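Local coordinates for protein phosphoacetylglucosamine mutase (Aspergillus lentulus, PDB 5O9X) that interconverts N-acetylglucosamine 6-phosphate and N-acetylglucosamine 1-phosphate, most likely through a bisphosphorylated sugar intermediate, a step on the route to UDP-N-acetylglucosamine, at residues A466-F471 and A504-T509; L460-V465 and A512-A517; A68-A73 and G508-V513. The protein carries 1 engineered substitution. All coordinates share one frame; numbering follows the deposited sequence.

Contact 1. Residues A466-F471 and A504-T509; sequences AERSIF and ARASGT. Unlike the reference sequence in segment 466-471: Glu467 (reference Asp). With G16 (1,6-di-O-phosphono-alpha-D-glucopyranose), chain B.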
loop_
_atom_site.group_PDB
_atom_site.type_symbol
_atom_site.label_atom_id
_atom_site.label_comp_id
_atom_site.label_asym_id
_atom_site.label_seq_id
_atom_site.Cartn_x
_atom_site.Cartn_y
_atom_site.Cartn_z
ATOM N N ALA A 466 27.370 0.299 0.213
ATOM C CA ALA A 466 27.819 -0.950 0.933
ATOM C C ALA A 466 27.004 -1.267 2.108
ATOM O O ALA A 466 26.823 -2.469 2.450
ATOM C CB ALA A 466 29.249 -0.811 1.439
ATOM N N GLU A 467 26.537 -0.214 2.811
ATOM C CA GLU A 467 26.034 -0.457 4.150
ATOM C C GLU A 467 24.872 0.466 4.480
ATOM O O GLU A 467 25.092 1.508 5.099
ATOM C CB GLU A 467 27.177 -0.112 5.115
ATOM C CG GLU A 467 27.433 -1.127 6.176
ATOM C CD GLU A 467 26.336 -1.223 7.184
ATOM O OE1 GLU A 467 25.147 -1.376 6.806
ATOM O OE2 GLU A 467 26.686 -1.185 8.387
ATOM N N ARG A 468 23.654 0.130 4.099
ATOM C CA ARG A 468 22.652 1.225 4.167
ATOM C C ARG A 468 22.275 1.522 5.657
ATOM O O ARG A 468 21.693 2.576 5.958
ATOM C CB ARG A 468 21.443 0.959 3.220
ATOM C CG ARG A 468 20.516 -0.015 3.770
ATOM C CD ARG A 468 19.591 -0.620 2.709
ATOM N NE ARG A 468 19.553 -2.037 3.092
ATOM C CZ ARG A 468 18.475 -2.760 3.287
ATOM N NH1 ARG A 468 17.288 -2.303 3.013
ATOM N NH2 ARG A 468 18.622 -4.026 3.655
ATOM N N SER A 469 22.699 0.645 6.579
ATOM C CA SER A 469 22.411 0.808 8.013
ATOM C C SER A 469 23.127 2.021 8.602
ATOM O O SER A 469 22.735 2.482 9.665
ATOM C CB SER A 469 22.746 -0.429 8.840
ATOM O OG SER A 469 24.146 -0.517 9.059
ATOM N N ILE A 470 24.109 2.571 7.905
ATOM C CA ILE A 470 24.709 3.830 8.413
ATOM C C ILE A 470 23.858 5.098 8.079
ATOM O O ILE A 470 24.163 6.201 8.566
ATOM C CB ILE A 470 26.161 4.023 7.955
ATOM C CG1 ILE A 470 26.193 4.467 6.477
ATOM C CG2 ILE A 470 26.970 2.729 8.190
ATOM C CD1 ILE A 470 27.542 4.908 5.961
ATOM N N PHE A 471 22.833 4.951 7.233
ATOM C CA PHE A 471 21.938 6.108 6.883
ATOM C C PHE A 471 20.737 6.074 7.819
ATOM O O PHE A 471 19.864 5.196 7.696
ATOM C CB PHE A 471 21.482 6.003 5.430
ATOM C CG PHE A 471 22.609 6.194 4.467
ATOM C CD1 PHE A 471 22.909 7.485 3.979
ATOM C CD2 PHE A 471 23.496 5.120 4.171
ATOM C CE1 PHE A 471 23.961 7.676 3.066
ATOM C CE2 PHE A 471 24.548 5.321 3.295
ATOM C CZ PHE A 471 24.804 6.573 2.758
ATOM N N ALA A 504 17.503 12.124 1.602
ATOM C CA ALA A 504 17.981 10.758 1.338
ATOM C C ALA A 504 17.626 9.845 2.526
ATOM O O ALA A 504 17.766 10.243 3.702
ATOM C CB ALA A 504 19.532 10.772 1.142
ATOM N N ARG A 505 17.257 8.569 2.264
ATOM C CA ARG A 505 16.961 7.671 3.388
ATOM C C ARG A 505 17.108 6.260 2.825
ATOM O O ARG A 505 16.920 6.023 1.598
ATOM C CB ARG A 505 15.548 7.795 3.958
ATOM C CG ARG A 505 14.437 7.792 2.873
ATOM C CD ARG A 505 13.008 7.762 3.484
ATOM N NE ARG A 505 12.646 6.421 3.981
ATOM C CZ ARG A 505 12.256 5.384 3.203
ATOM N NH1 ARG A 505 12.232 5.455 1.859
ATOM N NH2 ARG A 505 11.914 4.243 3.777
ATOM N N ALA A 506 17.452 5.354 3.724
ATOM C CA ALA A 506 17.585 3.904 3.394
ATOM C C ALA A 506 16.183 3.384 3.067
ATOM O O ALA A 506 15.162 3.718 3.742
ATOM C CB ALA A 506 18.126 3.136 4.628
ATOM N N SER A 507 16.117 2.604 1.981
ATOM C CA SER A 507 14.919 1.832 1.696
ATOM C C SER A 507 14.810 0.698 2.718
ATOM O O SER A 507 15.852 0.114 3.109
ATOM C CB SER A 507 15.048 1.237 0.247
ATOM O OG SER A 507 13.999 0.283 0.028
ATOM N N GLY A 508 13.563 0.360 3.085
ATOM C CA GLY A 508 13.214 -0.841 3.886
ATOM C C GLY A 508 12.569 -1.909 3.068
ATOM O O GLY A 508 11.957 -2.864 3.656
ATOM N N THR A 509 12.631 -1.799 1.718
ATOM C CA THR A 509 12.087 -2.887 0.859
ATOM C C THR A 509 13.164 -3.463 -0.105
ATOM O O THR A 509 12.975 -4.556 -0.663
ATOM C CB THR A 509 10.858 -2.470 0.008
ATOM O OG1 THR A 509 11.234 -1.421 -0.917
ATOM C CG2 THR A 509 9.684 -2.004 0.863
HETATM C C1 G16 B . 6.078 -0.723 0.410
HETATM C C2 G16 B . 5.271 -0.027 1.502
HETATM C C3 G16 B . 5.054 1.475 1.133
HETATM C C4 G16 B . 6.338 2.237 0.856
HETATM C C5 G16 B . 7.092 1.500 -0.243
HETATM C C6 G16 B . 8.520 1.953 -0.444
HETATM O O1 G16 B . 5.330 -0.690 -0.809
HETATM O O2 G16 B . 3.994 -0.674 1.796
HETATM O O3 G16 B . 4.283 2.022 2.127
HETATM O O4 G16 B . 6.150 3.642 0.382
HETATM O O5 G16 B . 7.327 0.115 0.106
HETATM O O6 G16 B . 9.235 1.733 0.854
HETATM P P G16 B . 10.830 2.026 0.920
HETATM O O1P G16 B . 11.095 3.441 0.357
HETATM O O2P G16 B . 11.537 0.995 0.008
HETATM O O3P G16 B . 11.302 1.787 2.370
HETATM P "P'" G16 B . 4.871 -2.045 -1.608
HETATM O O1X G16 B . 4.544 -3.131 -0.548
HETATM O O2X G16 B . 6.124 -2.558 -2.388
HETATM O O3X G16 B . 3.832 -1.667 -2.606
HETATM O O HOH W 1 17.700 6.171 6.398
#
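Arg468, at the start of the short 3-10 turn 468-470, faces Ala506, where strand 501-506 ends, with their CA atoms 5.8 Å apart. No direct backbone bond joins the two segments; instead a water receives the N-H of Ala506 and donates to Phe471 O. The methyl of Ala506 is small enough to sit against the turn, its CB 3.8 Å from Arg468 O and 4.0 Å from Arg468 CG. Arg468, its chain bent at chi3 (139°), swings NH1 round to Ser507 O at 2.8 Å, a rather bent bond (131° at the hydrogen) whose donor is tilted from the carbonyl plane. This turn follows the edge strand 458-463 of the C-terminal domain and lies beside the start of the phosphate-binding loop 505-509. Here Ser507 OG, set beside its own carbonyl carbon by a chi1 of 170°, accepts from Thr509 N at 3.0 Å in an ST turn. From that position the same hydroxyl donates to O2P of the 6-phosphate of the glucose bisphosphate, which Thr509 OG1 also meets. The backbone N-H of Gly508 reaches O3P at 2.8 Å. Arg505, edge-on, offers NH1 to O1P and NH2 to O3P, while Glu477 pairs with its NE.

Contact 2. Residues L460-V465 and A512-A517; sequences LVRVEV and AVRVYA. With G16 (1,6-di-O-phosphono-alpha-D-glucopyranose), chain B.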
loop_
_atom_site.group_PDB
_atom_site.type_symbol
_atom_site.label_atom_id
_atom_site.label_comp_id
_atom_site.label_asym_id
_atom_site.label_seq_id
_atom_site.Cartn_x
_atom_site.Cartn_y
_atom_site.Cartn_z
ATOM N N LEU A 460 13.622 11.037 -8.631
ATOM C CA LEU A 460 14.088 9.990 -7.679
ATOM C C LEU A 460 15.358 9.368 -8.199
ATOM O O LEU A 460 15.469 9.126 -9.425
ATOM C CB LEU A 460 13.030 8.862 -7.531
ATOM C CG LEU A 460 11.789 9.257 -6.666
ATOM C CD1 LEU A 460 10.579 8.348 -6.920
ATOM C CD2 LEU A 460 12.084 9.353 -5.137
ATOM N N VAL A 461 16.331 9.102 -7.321
ATOM C CA VAL A 461 17.547 8.336 -7.723
ATOM C C VAL A 461 17.759 7.228 -6.723
ATOM O O VAL A 461 17.793 7.508 -5.493
ATOM C CB VAL A 461 18.819 9.227 -7.673
ATOM C CG1 VAL A 461 20.086 8.444 -8.198
ATOM C CG2 VAL A 461 18.616 10.468 -8.495
ATOM N N ARG A 462 17.946 5.998 -7.227
ATOM C CA ARG A 462 18.120 4.852 -6.351
ATOM C C ARG A 462 19.627 4.678 -6.280
ATOM O O ARG A 462 20.266 4.502 -7.325
ATOM C CB ARG A 462 17.462 3.597 -6.975
ATOM C CG ARG A 462 17.432 2.285 -6.146
ATOM C CD ARG A 462 16.944 1.158 -7.093
ATOM N NE ARG A 462 16.809 -0.135 -6.424
ATOM C CZ ARG A 462 17.883 -0.898 -6.163
ATOM N NH1 ARG A 462 19.088 -0.490 -6.561
ATOM N NH2 ARG A 462 17.740 -2.042 -5.532
ATOM N N VAL A 463 20.184 4.780 -5.062
ATOM C CA VAL A 463 21.639 4.787 -4.895
ATOM C C VAL A 463 22.057 3.485 -4.210
ATOM O O VAL A 463 21.576 3.179 -3.132
ATOM C CB VAL A 463 22.170 6.023 -4.088
ATOM C CG1 VAL A 463 23.710 5.944 -3.897
ATOM C CG2 VAL A 463 21.696 7.347 -4.727
ATOM N N GLU A 464 22.978 2.741 -4.832
ATOM C CA GLU A 464 23.523 1.507 -4.159
ATOM C C GLU A 464 24.668 1.867 -3.250
ATOM O O GLU A 464 25.471 2.674 -3.636
ATOM C CB GLU A 464 23.938 0.481 -5.246
ATOM C CG GLU A 464 22.662 -0.223 -5.663
ATOM C CD GLU A 464 22.812 -1.274 -6.713
ATOM O OE1 GLU A 464 23.892 -1.342 -7.358
ATOM O OE2 GLU A 464 21.778 -1.971 -6.934
ATOM N N VAL A 465 24.665 1.380 -2.012
ATOM C CA VAL A 465 25.752 1.691 -1.068
ATOM C C VAL A 465 26.203 0.356 -0.441
ATOM O O VAL A 465 25.442 -0.591 -0.439
ATOM C CB VAL A 465 25.235 2.667 0.065
ATOM C CG1 VAL A 465 24.811 4.019 -0.520
ATOM C CG2 VAL A 465 24.073 2.022 0.809
ATOM N N ALA A 512 19.000 -0.318 -1.073
ATOM C CA ALA A 512 19.438 0.928 -1.673
ATOM C C ALA A 512 19.147 2.063 -0.704
ATOM O O ALA A 512 18.387 1.880 0.272
ATOM C CB ALA A 512 18.628 1.191 -2.934
ATOM N N VAL A 513 19.748 3.235 -1.011
ATOM C CA VAL A 513 19.343 4.489 -0.433
ATOM C C VAL A 513 18.552 5.240 -1.524
ATOM O O VAL A 513 19.054 5.404 -2.668
ATOM C CB VAL A 513 20.571 5.314 0.049
ATOM C CG1 VAL A 513 20.186 6.726 0.531
ATOM C CG2 VAL A 513 21.100 4.575 1.291
ATOM N N ARG A 514 17.434 5.874 -1.097
ATOM C CA ARG A 514 16.650 6.671 -2.057
ATOM C C ARG A 514 16.965 8.138 -1.917
ATOM O O ARG A 514 16.996 8.639 -0.805
ATOM C CB ARG A 514 15.140 6.484 -1.784
ATOM C CG ARG A 514 14.677 5.034 -1.889
ATOM C CD ARG A 514 13.140 4.940 -2.038
ATOM N NE ARG A 514 12.668 3.518 -1.965
ATOM C CZ ARG A 514 12.832 2.613 -2.951
ATOM N NH1 ARG A 514 13.529 2.946 -4.075
ATOM N NH2 ARG A 514 12.320 1.354 -2.774
ATOM N N VAL A 515 17.094 8.820 -3.059
ATOM C CA VAL A 515 17.240 10.274 -3.058
ATOM C C VAL A 515 16.026 10.832 -3.777
ATOM O O VAL A 515 15.731 10.423 -4.914
ATOM C CB VAL A 515 18.540 10.695 -3.789
ATOM C CG1 VAL A 515 18.593 12.223 -4.030
ATOM C CG2 VAL A 515 19.766 10.206 -2.941
ATOM N N TYR A 516 15.455 11.855 -3.163
ATOM C CA TYR A 516 14.381 12.594 -3.817
ATOM C C TYR A 516 14.836 14.047 -3.910
ATOM O O TYR A 516 15.448 14.584 -2.966
ATOM C CB TYR A 516 13.140 12.476 -2.890
ATOM C CG TYR A 516 12.002 13.399 -3.377
ATOM C CD1 TYR A 516 11.185 12.979 -4.429
ATOM C CD2 TYR A 516 11.846 14.731 -2.861
ATOM C CE1 TYR A 516 10.124 13.829 -4.933
ATOM C CE2 TYR A 516 10.796 15.587 -3.371
ATOM C CZ TYR A 516 9.967 15.116 -4.408
ATOM O OH TYR A 516 8.949 15.941 -4.965
ATOM N N ALA A 517 14.518 14.722 -5.034
ATOM C CA ALA A 517 14.754 16.144 -5.111
ATOM C C ALA A 517 13.586 16.756 -5.887
ATOM O O ALA A 517 13.119 16.155 -6.826
ATOM C CB ALA A 517 16.105 16.475 -5.765
HETATM C C1 G16 B . 6.078 -0.723 0.410
HETATM C C2 G16 B . 5.271 -0.027 1.502
HETATM C C3 G16 B . 5.054 1.475 1.133
HETATM C C4 G16 B . 6.338 2.237 0.856
HETATM C C5 G16 B . 7.092 1.500 -0.243
HETATM C C6 G16 B . 8.520 1.953 -0.444
HETATM O O1 G16 B . 5.330 -0.690 -0.809
HETATM O O2 G16 B . 3.994 -0.674 1.796
HETATM O O3 G16 B . 4.283 2.022 2.127
HETATM O O4 G16 B . 6.150 3.642 0.382
HETATM O O5 G16 B . 7.327 0.115 0.106
HETATM O O6 G16 B . 9.235 1.733 0.854
HETATM P P G16 B . 10.830 2.026 0.920
HETATM O O1P G16 B . 11.095 3.441 0.357
HETATM O O2P G16 B . 11.537 0.995 0.008
HETATM O O3P G16 B . 11.302 1.787 2.370
HETATM P "P'" G16 B . 4.871 -2.045 -1.608
HETATM O O1X G16 B . 4.544 -3.131 -0.548
HETATM O O2X G16 B . 6.124 -2.558 -2.388
HETATM O O3X G16 B . 3.832 -1.667 -2.606
#
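Val463 N donates to Val513 O over 2.7 Å, the shortest of four backbone bonds that join strands 458-463 and 513-518 as antiparallel neighbours. Val513 N returns the bond to Val463 O, and Val461 and Val515 form a second hydrogen-bonded pair; between them Arg462 stands opposite Arg514 as a non-hydrogen-bonded pair. The strand segments run at 159° to one another, and Leu460 CA adds a CA-H...O contact to Val515 O.

Val461, Val463, Val513 and Val515 share one face of the antiparallel sheet. Branched at CB, they suit extended backbone, and Val461, Val513 and Val515 pack on helix 522-539. CG2 of Val463 meets CG2 of Val515 at 3.9 Å; Val465, just past the strand, packs its CG2 on that of Val513 nearly at a right angle. The other face carries Leu460, Arg462, Arg514 and Tyr516. Leu460 brings CD2 to the rim of the Tyr516 ring, in its plane, 3.8 Å from CD1. Arg462 leaves the strand with CG anti to the backbone N (chi1 -175°) and lays one guanidinium face over the methyl of Ala512, whose small side chain permits this; CG lies 3.6 Å from that CB. Arg462 NH1 also makes a salt bridge with Glu464 OE2, and its NE pairs with Glu510.

Arg514, extended from CG to NE, presents its guanidinium edge to the 6-phosphate of the glucose bisphosphate: NE meets O1P at 2.8 Å and NH2 meets O2P at 2.9 Å. Its NH2 is further paired with the other oxygen of the Glu510 carboxylate. Glu510 thus probably offsets the charge of both arginines, while the grip of Arg514 on the phosphate probably favours its dianionic form and helps to fix its rotation.

Contact 3. Residues A68-A73 and G508-V513; sequences AAHNPA and GTEDAV. Engineered in segment 68-73: Ala69 (natural residue Ser). With G16 (1,6-di-O-phosphono-alpha-D-glucopyranose), chain B.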
loop_
_atom_site.group_PDB
_atom_site.type_symbol
_atom_site.label_atom_id
_atom_site.label_comp_id
_atom_site.label_asym_id
_atom_site.label_seq_id
_atom_site.Cartn_x
_atom_site.Cartn_y
_atom_site.Cartn_z
ATOM N N ALA A 68 6.390 -9.791 -2.850
ATOM C CA ALA A 68 7.299 -8.635 -2.764
ATOM C C ALA A 68 6.750 -7.390 -3.526
ATOM O O ALA A 68 7.510 -6.441 -3.738
ATOM C CB ALA A 68 8.726 -9.002 -3.203
ATOM N N ALA A 69 5.439 -7.394 -3.893
ATOM C CA ALA A 69 4.698 -6.112 -4.281
ATOM C C ALA A 69 5.341 -5.367 -5.479
ATOM O O ALA A 69 5.326 -5.921 -6.576
ATOM C CB ALA A 69 4.621 -5.217 -3.057
ATOM N N HIS A 70 5.987 -4.181 -5.293
ATOM C CA HIS A 70 6.584 -3.440 -6.411
ATOM C C HIS A 70 7.952 -4.006 -6.848
ATOM O O HIS A 70 8.469 -3.625 -7.935
ATOM C CB HIS A 70 6.827 -1.922 -6.034
ATOM C CG HIS A 70 8.092 -1.672 -5.291
ATOM N ND1 HIS A 70 8.165 -1.763 -3.904
ATOM C CD2 HIS A 70 9.342 -1.353 -5.714
ATOM C CE1 HIS A 70 9.403 -1.495 -3.516
ATOM N NE2 HIS A 70 10.132 -1.245 -4.599
ATOM N N ASN A 71 8.557 -4.853 -5.999
ATOM C CA ASN A 71 9.932 -5.397 -6.275
ATOM C C ASN A 71 10.069 -6.215 -7.585
ATOM O O ASN A 71 9.077 -6.799 -8.090
ATOM C CB ASN A 71 10.481 -6.253 -5.120
ATOM C CG ASN A 71 10.816 -5.399 -3.871
ATOM O OD1 ASN A 71 10.071 -4.491 -3.518
ATOM N ND2 ASN A 71 11.918 -5.740 -3.200
ATOM N N PRO A 72 11.317 -6.296 -8.084
ATOM C CA PRO A 72 11.515 -7.103 -9.314
ATOM C C PRO A 72 11.113 -8.578 -9.022
ATOM O O PRO A 72 11.053 -9.022 -7.836
ATOM C CB PRO A 72 13.058 -6.976 -9.579
ATOM C CG PRO A 72 13.420 -5.609 -8.931
ATOM C CD PRO A 72 12.597 -5.612 -7.644
ATOM N N ALA A 73 10.799 -9.303 -10.098
ATOM C CA ALA A 73 10.287 -10.694 -10.059
ATOM C C ALA A 73 11.144 -11.664 -9.246
ATOM O O ALA A 73 10.563 -12.619 -8.703
ATOM C CB ALA A 73 10.137 -11.236 -11.511
ATOM N N GLY A 508 13.563 0.360 3.085
ATOM C CA GLY A 508 13.214 -0.841 3.886
ATOM C C GLY A 508 12.569 -1.909 3.068
ATOM O O GLY A 508 11.957 -2.864 3.656
ATOM N N THR A 509 12.631 -1.799 1.718
ATOM C CA THR A 509 12.087 -2.887 0.859
ATOM C C THR A 509 13.164 -3.463 -0.105
ATOM O O THR A 509 12.975 -4.556 -0.663
ATOM C CB THR A 509 10.858 -2.470 0.008
ATOM O OG1 THR A 509 11.234 -1.421 -0.917
ATOM C CG2 THR A 509 9.684 -2.004 0.863
ATOM N N GLU A 510 14.230 -2.680 -0.377
ATOM C CA GLU A 510 15.308 -3.008 -1.263
ATOM C C GLU A 510 16.612 -2.561 -0.640
ATOM O O GLU A 510 16.617 -1.660 0.211
ATOM C CB GLU A 510 15.169 -2.177 -2.565
ATOM C CG GLU A 510 13.930 -2.520 -3.325
ATOM C CD GLU A 510 13.815 -1.596 -4.530
ATOM O OE1 GLU A 510 12.802 -0.840 -4.698
ATOM O OE2 GLU A 510 14.806 -1.636 -5.259
ATOM N N ASP A 511 17.716 -3.181 -1.080
ATOM C CA ASP A 511 19.021 -2.757 -0.654
ATOM C C ASP A 511 19.509 -1.494 -1.440
ATOM O O ASP A 511 20.295 -1.564 -2.412
ATOM C CB ASP A 511 20.013 -3.913 -0.839
ATOM C CG ASP A 511 21.349 -3.625 -0.135
ATOM O OD1 ASP A 511 21.469 -2.579 0.554
ATOM O OD2 ASP A 511 22.270 -4.436 -0.277
ATOM N N ALA A 512 19.000 -0.318 -1.073
ATOM C CA ALA A 512 19.438 0.928 -1.673
ATOM C C ALA A 512 19.147 2.063 -0.704
ATOM O O ALA A 512 18.387 1.880 0.272
ATOM C CB ALA A 512 18.628 1.191 -2.934
ATOM N N VAL A 513 19.748 3.235 -1.011
ATOM C CA VAL A 513 19.343 4.489 -0.433
ATOM C C VAL A 513 18.552 5.240 -1.524
ATOM O O VAL A 513 19.054 5.404 -2.668
ATOM C CB VAL A 513 20.571 5.314 0.049
ATOM C CG1 VAL A 513 20.186 6.726 0.531
ATOM C CG2 VAL A 513 21.100 4.575 1.291
HETATM C C1 G16 B . 6.078 -0.723 0.410
HETATM C C2 G16 B . 5.271 -0.027 1.502
HETATM C C3 G16 B . 5.054 1.475 1.133
HETATM C C4 G16 B . 6.338 2.237 0.856
HETATM C C5 G16 B . 7.092 1.500 -0.243
HETATM C C6 G16 B . 8.520 1.953 -0.444
HETATM O O1 G16 B . 5.330 -0.690 -0.809
HETATM O O2 G16 B . 3.994 -0.674 1.796
HETATM O O3 G16 B . 4.283 2.022 2.127
HETATM O O4 G16 B . 6.150 3.642 0.382
HETATM O O5 G16 B . 7.327 0.115 0.106
HETATM O O6 G16 B . 9.235 1.733 0.854
HETATM P P G16 B . 10.830 2.026 0.920
HETATM O O1P G16 B . 11.095 3.441 0.357
HETATM O O2P G16 B . 11.537 0.995 0.008
HETATM O O3P G16 B . 11.302 1.787 2.370
HETATM P "P'" G16 B . 4.871 -2.045 -1.608
HETATM O O1X G16 B . 4.544 -3.131 -0.548
HETATM O O2X G16 B . 6.124 -2.558 -2.388
HETATM O O3X G16 B . 3.832 -1.667 -2.606
#
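His70 NE2 donates to Glu510 OE1 over 2.7 Å, nearly straight at 172° and in the plane of the imidazole, reaching the carboxylate oxygen on its anti side; the two planes stand 50° apart. The other ring nitrogen, ND1, is used as well: it gives a 2.7 Å bond to O2X of the sugar's 1-phosphate, to which the backbone N of His70 adds a weak one. A chi1 of 83° turns the ring so that ND1 meets the phosphate and NE2 the carboxylate, with CE1 between them 3.2 Å from Thr509 OG1. Glu510, extended beyond CG, has the length to meet the histidine while also facing the arginines of the sheet. The loop 68-73 carries the Ala-His-Asn-Pro part of the active-site serine motif of the phosphohexomutases, built here on a type II' turn closed by Asn71 N to Ala68 O. Ala69 is engineered in place of serine, probably the residue that carries the transferred phosphate; its CB lies 3.1 Å from O2X. Asn71 suits its position by having both a donor and an acceptor. ND2 bonds to Thr509 O at 3.0 Å, coming from above the carbonyl plane, and is held more strongly by Asp75. OD1 accepts from Arg33 while lying over the His70 ring, offset toward its rim.

Contact 2 pairs two strands of the antiparallel sheet of the C-terminal domain; contact 1, its centre 9 Å away, sets a loop against the end of strand 501-506, which flanks strand 513-518 on the side away from 458-463. Contact 3 lies about 12 Å from the centre of each and ties this domain to the first one, whose loop 68-73 comes more than 350 residues earlier. Along the chain then follow 460-465, 466-471, 504-509, 508-513 and 512-517; the last three overlap, and one hairpin connection serves all three contacts. The C-terminal domain holds the sugar's 6-phosphate while loop 68-73, whose natural serine is replaced by alanine, faces the 1-phosphate, consistent with a closed cleft.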